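PDB 3L76: aspartokinase from Synechocystis, which probably catalyses the ATP-dependent phosphorylation of the beta-carboxyl group of L-aspartate to give 4-phospho-L-aspartate, the first step toward lysine and threonine. Local coordinates for residues R120-L125 with K129-A134. Numbering follows the deposited sequence.
Sequences RLEHHL and KVVVVA
Leu125, which packs against both Lys129 and Val131, donates its backbone N to Leu121 O at 3.2 Å, the i to i+4 bond of the short, weakly bonded helix 121-125. No hydrogen bond spans the two segments; the contact is van der Waals, with the carbonyl oxygen Leu125 O set against Lys129 CB at 3.3 Å. Glu122 turns CB toward the strand, where it meets Val131 CG2 at 3.6 Å and CG1 at 3.8 Å, so that CB faces both methyls of Val131. With CG set between the backbone N and the carbonyl carbon (chi1 67°), the carboxylate is carried along the strand toward Val133, whose CG1 lies 4.2 Å from OE1 of Glu122. Val100, Leu95 and Leu162 also touch this buried acid, and such apolar company might raise its pKa.

In the amino acid kinase fold, helices cover both faces of a largely parallel sheet. Here the helix runs at 147° to strand 130-134, their axes approaching to 8.6 Å. Valine, compact and beta-branched, suits a strand covered on both faces: Val131 and Val133 point toward helix 121-125, while Val130 and Val132 meet helix 63-87. Leu125 CB reaches Val131 CG1 at 4.4 Å, and Leu125 CD2 lies 4.2 Å from Lys129 CD, where lysine adds apolar surface with its methylenes, while the charge sits at the end of the chain, which suits this partly exposed margin.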
loop_
_atom_site.group_PDB
_atom_site.type_symbol
_atom_site.label_atom_id
_atom_site.label_comp_id
_atom_site.label_asym_id
_atom_site.label_seq_id
_atom_site.Cartn_x
_atom_site.Cartn_y
_atom_site.Cartn_z
ATOM N N ARG A 120 -2.290 9.120 -20.845
ATOM C CA ARG A 120 -1.255 8.718 -21.811
ATOM C C ARG A 120 0.173 9.238 -21.487
ATOM O O ARG A 120 0.884 9.780 -22.348
ATOM C CB ARG A 120 -1.645 9.163 -23.215
ATOM C CG ARG A 120 -1.348 10.642 -23.511
ATOM C CD ARG A 120 -2.154 11.618 -22.653
ATOM N NE ARG A 120 -1.729 11.652 -21.258
ATOM C CZ ARG A 120 -0.639 12.274 -20.813
ATOM N NH1 ARG A 120 0.156 12.918 -21.658
ATOM N NH2 ARG A 120 -0.342 12.248 -19.517
ATOM N N LEU A 121 0.607 9.083 -20.243
ATOM C CA LEU A 121 2.025 9.246 -19.973
ATOM C C LEU A 121 2.650 7.921 -20.348
ATOM O O LEU A 121 3.868 7.785 -20.368
ATOM C CB LEU A 121 2.305 9.557 -18.501
ATOM C CG LEU A 121 3.409 10.561 -18.087
ATOM C CD1 LEU A 121 4.083 10.249 -16.740
ATOM C CD2 LEU A 121 4.430 11.011 -19.156
ATOM N N GLU A 122 1.808 6.936 -20.645
ATOM C CA GLU A 122 2.299 5.641 -21.096
ATOM C C GLU A 122 2.270 5.518 -22.608
ATOM O O GLU A 122 2.931 4.648 -23.167
ATOM C CB GLU A 122 1.508 4.500 -20.483
ATOM C CG GLU A 122 0.095 4.431 -20.955
ATOM C CD GLU A 122 -0.851 4.665 -19.831
ATOM O OE1 GLU A 122 -1.663 3.764 -19.557
ATOM O OE2 GLU A 122 -0.757 5.741 -19.206
ATOM N N HIS A 123 1.492 6.366 -23.268
ATOM C CA HIS A 123 1.669 6.540 -24.701
ATOM C C HIS A 123 3.138 6.942 -24.910
ATOM O O HIS A 123 3.800 6.484 -25.840
ATOM C CB HIS A 123 0.726 7.617 -25.244
ATOM C CG HIS A 123 -0.349 7.090 -26.141
ATOM N ND1 HIS A 123 -1.690 7.251 -25.869
ATOM C CD2 HIS A 123 -0.282 6.408 -27.309
ATOM C CE1 HIS A 123 -2.403 6.691 -26.830
ATOM N NE2 HIS A 123 -1.574 6.171 -27.716
ATOM N N HIS A 124 3.648 7.788 -24.019
ATOM C CA HIS A 124 5.060 8.164 -24.023
ATOM C C HIS A 124 6.005 7.005 -23.677
ATOM O O HIS A 124 6.870 6.634 -24.474
ATOM C CB HIS A 124 5.299 9.342 -23.074
ATOM C CG HIS A 124 6.735 9.533 -22.700
ATOM N ND1 HIS A 124 7.167 9.550 -21.391
ATOM C CD2 HIS A 124 7.841 9.699 -23.464
ATOM C CE1 HIS A 124 8.477 9.724 -21.364
ATOM N NE2 HIS A 124 8.911 9.814 -22.608
ATOM N N LEU A 125 5.843 6.431 -22.490
ATOM C CA LEU A 125 6.714 5.334 -22.054
ATOM C C LEU A 125 6.573 4.122 -22.979
ATOM O O LEU A 125 7.318 3.148 -22.871
ATOM C CB LEU A 125 6.470 4.981 -20.569
ATOM C CG LEU A 125 6.807 6.184 -19.658
ATOM C CD1 LEU A 125 6.025 6.220 -18.368
ATOM C CD2 LEU A 125 8.290 6.274 -19.368
ATOM N N LYS A 129 9.389 0.402 -23.653
ATOM C CA LYS A 129 8.993 -0.252 -22.408
ATOM C C LYS A 129 7.614 -0.925 -22.443
ATOM O O LYS A 129 6.684 -0.441 -23.094
ATOM C CB LYS A 129 9.036 0.771 -21.270
ATOM C CG LYS A 129 10.417 1.366 -21.025
ATOM C CD LYS A 129 10.325 2.788 -20.484
ATOM C CE LYS A 129 11.659 3.259 -19.932
ATOM N NZ LYS A 129 11.937 2.638 -18.610
ATOM N N VAL A 130 7.476 -2.051 -21.747
ATOM C CA VAL A 130 6.137 -2.527 -21.459
ATOM C C VAL A 130 5.660 -1.778 -20.236
ATOM O O VAL A 130 6.334 -1.761 -19.206
ATOM C CB VAL A 130 5.986 -4.075 -21.286
ATOM C CG1 VAL A 130 7.144 -4.871 -21.838
ATOM C CG2 VAL A 130 5.469 -4.494 -19.908
ATOM N N VAL A 131 4.523 -1.105 -20.359
ATOM C CA VAL A 131 4.016 -0.398 -19.204
ATOM C C VAL A 131 3.051 -1.238 -18.393
ATOM O O VAL A 131 2.050 -1.746 -18.886
ATOM C CB VAL A 131 3.555 1.070 -19.475
ATOM C CG1 VAL A 131 3.743 1.520 -20.922
ATOM C CG2 VAL A 131 2.253 1.431 -18.800
ATOM N N VAL A 132 3.422 -1.417 -17.138
ATOM C CA VAL A 132 2.685 -2.242 -16.217
ATOM C C VAL A 132 2.003 -1.290 -15.264
ATOM O O VAL A 132 2.667 -0.467 -14.629
ATOM C CB VAL A 132 3.638 -3.137 -15.452
ATOM C CG1 VAL A 132 2.899 -3.932 -14.387
ATOM C CG2 VAL A 132 4.389 -4.040 -16.429
ATOM N N VAL A 133 0.676 -1.380 -15.177
ATOM C CA VAL A 133 -0.065 -0.364 -14.440
ATOM C C VAL A 133 -0.893 -0.880 -13.292
ATOM O O VAL A 133 -1.279 -2.044 -13.245
ATOM C CB VAL A 133 -0.958 0.594 -15.321
ATOM C CG1 VAL A 133 -0.400 0.890 -16.700
ATOM C CG2 VAL A 133 -2.431 0.272 -15.262
ATOM N N ALA A 134 -1.153 0.027 -12.360
ATOM C CA ALA A 134 -1.967 -0.262 -11.197
ATOM C C ALA A 134 -2.386 1.038 -10.520
ATOM O O ALA A 134 -1.554 1.897 -10.198
ATOM C CB ALA A 134 -1.214 -1.150 -10.228
#